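PDB 3HUR: alanine racemase from Oenococcus oeni PSU-1, which belongs to the alanine racemase family, pairing an N-terminal TIM-barrel domain with a C-terminal domain rich in beta strands. Local coordinates for residues A[164-169]-A[182-187]. Sequence-based numbering, arbitrary orientation.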
loop_
_atom_site.group_PDB
_atom_site.type_symbol
_atom_site.label_atom_id
_atom_site.label_comp_id
_atom_site.label_asym_id
_atom_site.label_seq_id
_atom_site.Cartn_x
_atom_site.Cartn_y
_atom_site.Cartn_z
ATOM N N THR A 164 -37.267 -0.700 13.551
ATOM C CA THR A 164 -36.759 -0.277 12.244
ATOM C C THR A 164 -35.545 0.617 12.469
ATOM O O THR A 164 -35.212 0.952 13.599
ATOM C CB THR A 164 -37.827 0.584 11.508
ATOM O OG1 THR A 164 -37.537 0.675 10.108
ATOM C CG2 THR A 164 -37.896 2.007 12.100
ATOM N N HIS A 165 -34.928 1.095 11.405
ATOM C CA HIS A 165 -33.986 2.228 11.580
ATOM C C HIS A 165 -33.923 3.002 10.299
ATOM O O HIS A 165 -34.229 2.461 9.219
ATOM C CB HIS A 165 -32.562 1.733 11.849
ATOM C CG HIS A 165 -31.967 1.056 10.660
ATOM N ND1 HIS A 165 -31.006 1.651 9.881
ATOM C CD2 HIS A 165 -32.303 -0.105 10.045
ATOM C CE1 HIS A 165 -30.730 0.853 8.860
ATOM N NE2 HIS A 165 -31.514 -0.210 8.930
ATOM N N PHE A 166 -33.412 4.215 10.435
ATOM C CA PHE A 166 -33.368 5.196 9.384
ATOM C C PHE A 166 -31.982 5.219 8.751
ATOM O O PHE A 166 -31.018 5.489 9.412
ATOM C CB PHE A 166 -33.747 6.575 9.972
ATOM C CG PHE A 166 -35.153 6.600 10.535
ATOM C CD1 PHE A 166 -36.257 6.760 9.693
ATOM C CD2 PHE A 166 -35.392 6.383 11.878
ATOM C CE1 PHE A 166 -37.570 6.711 10.197
ATOM C CE2 PHE A 166 -36.695 6.364 12.378
ATOM C CZ PHE A 166 -37.783 6.536 11.529
ATOM N N ALA A 167 -31.912 4.944 7.456
ATOM C CA ALA A 167 -30.672 4.960 6.714
ATOM C C ALA A 167 -30.018 6.321 6.585
ATOM O O ALA A 167 -28.800 6.402 6.464
ATOM C CB ALA A 167 -30.894 4.400 5.352
ATOM N N THR A 168 -30.771 7.404 6.592
ATOM C CA THR A 168 -30.155 8.657 6.213
ATOM C C THR A 168 -30.111 9.655 7.357
ATOM O O THR A 168 -29.930 10.865 7.152
ATOM C CB THR A 168 -30.833 9.240 4.963
ATOM O OG1 THR A 168 -32.212 9.443 5.241
ATOM C CG2 THR A 168 -30.662 8.273 3.731
ATOM N N ALA A 169 -30.219 9.150 8.575
ATOM C CA ALA A 169 -30.061 10.000 9.742
ATOM C C ALA A 169 -28.619 10.540 9.858
ATOM O O ALA A 169 -28.431 11.634 10.363
ATOM C CB ALA A 169 -30.471 9.242 11.009
ATOM N N GLU A 182 -39.853 10.007 4.321
ATOM C CA GLU A 182 -40.497 8.893 3.644
ATOM C C GLU A 182 -40.480 7.657 4.534
ATOM O O GLU A 182 -41.511 6.992 4.709
ATOM C CB GLU A 182 -39.796 8.606 2.327
ATOM C CG GLU A 182 -40.420 7.527 1.498
ATOM C CD GLU A 182 -39.696 7.314 0.151
ATOM O OE1 GLU A 182 -38.931 8.215 -0.309
ATOM O OE2 GLU A 182 -39.903 6.234 -0.458
ATOM N N GLN A 183 -39.326 7.368 5.130
ATOM C CA GLN A 183 -39.213 6.214 6.017
ATOM C C GLN A 183 -40.138 6.350 7.234
ATOM O O GLN A 183 -40.823 5.395 7.626
ATOM C CB GLN A 183 -37.761 6.023 6.473
ATOM C CG GLN A 183 -36.800 5.516 5.385
ATOM C CD GLN A 183 -35.510 4.915 5.954
ATOM O OE1 GLN A 183 -34.600 5.626 6.403
ATOM N NE2 GLN A 183 -35.446 3.605 5.941
ATOM N N LEU A 184 -40.160 7.531 7.839
ATOM C CA LEU A 184 -41.052 7.771 8.972
ATOM C C LEU A 184 -42.543 7.623 8.562
ATOM O O LEU A 184 -43.359 7.120 9.338
ATOM C CB LEU A 184 -40.790 9.153 9.536
ATOM C CG LEU A 184 -41.473 9.516 10.847
ATOM C CD1 LEU A 184 -41.185 8.442 11.917
ATOM C CD2 LEU A 184 -41.035 10.932 11.283
ATOM N N ARG A 185 -42.882 8.015 7.335
ATOM C CA ARG A 185 -44.248 7.800 6.833
ATOM C C ARG A 185 -44.519 6.285 6.835
ATOM O O ARG A 185 -45.480 5.821 7.485
ATOM C CB ARG A 185 -44.477 8.527 5.467
ATOM C CG ARG A 185 -45.544 7.967 4.443
ATOM C CD ARG A 185 -46.554 9.047 4.066
ATOM N NE ARG A 185 -46.771 9.349 2.638
ATOM C CZ ARG A 185 -47.936 9.233 1.962
ATOM N NH1 ARG A 185 -49.050 8.731 2.516
ATOM N NH2 ARG A 185 -47.979 9.592 0.678
ATOM N N ARG A 186 -43.642 5.521 6.186
ATOM C CA ARG A 186 -43.830 4.072 6.127
ATOM C C ARG A 186 -43.938 3.409 7.506
ATOM O O ARG A 186 -44.798 2.549 7.714
ATOM C CB ARG A 186 -42.722 3.422 5.315
ATOM C CG ARG A 186 -42.995 3.360 3.806
ATOM C CD ARG A 186 -41.711 3.775 3.083
ATOM N NE ARG A 186 -41.751 3.611 1.624
ATOM C CZ ARG A 186 -40.675 3.665 0.827
ATOM N NH1 ARG A 186 -39.448 3.867 1.326
ATOM N NH2 ARG A 186 -40.823 3.515 -0.481
ATOM N N TRP A 187 -43.080 3.805 8.447
ATOM C CA TRP A 187 -43.157 3.272 9.806
ATOM C C TRP A 187 -44.588 3.409 10.341
ATOM O O TRP A 187 -45.216 2.432 10.747
ATOM C CB TRP A 187 -42.156 3.987 10.715
ATOM C CG TRP A 187 -42.364 3.739 12.164
ATOM C CD1 TRP A 187 -42.937 4.592 13.074
ATOM C CD2 TRP A 187 -41.990 2.566 12.898
ATOM N NE1 TRP A 187 -42.928 4.022 14.327
ATOM C CE2 TRP A 187 -42.363 2.775 14.241
ATOM C CE3 TRP A 187 -41.364 1.364 12.553
ATOM C CZ2 TRP A 187 -42.153 1.819 15.223
ATOM C CZ3 TRP A 187 -41.159 0.417 13.526
ATOM C CH2 TRP A 187 -41.549 0.646 14.848
#
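F166 and Q183 bring the loop 164-169 closest to the helical turns 182-187, their CA atoms 6.8 Å apart, while T164 faces W187 one helical turn further on at 7.7 Å. The pairing illustrates how a long amide side chain on a helix can take up a backbone N-H of a loop with no regular structure. Q183 reaches across stretched out past CG, and its OE1 accepts the backbone N-H of A167 at 3.0 Å from N. The donor approaches within the plane of the C=O group, toward one of the oxygen's lone pairs, although the bond is bent (139° at the hydrogen). NE2 of the same amide is held weakly by T131 O. Next to this polar link the F166 side chain runs past Q183 in the opposite direction, ring and amide planes nearly perpendicular at 85°. With chi1 at -62°, CG stands anti to the carbonyl carbon, and the ring turns its edge to Q183 CB, 3.6 Å from CD1, and to L184 N, 3.6 Å from CE1 and in the ring plane. CZ makes a separate apolar contact with L184 CD1 at 3.9 Å. At the other end T164 CG2 packs 3.6 Å from W187 CE3, whereas its OG1 is hydrogen-bonded to I129 O and to T131 OG1. The contact thus joins the loop after strand 157-163 to helix 174-191, which follows it, with F180 stacked on F166, T208 of helix 206-211 touching F166, and F201 of the next strand edge-to-face with W187.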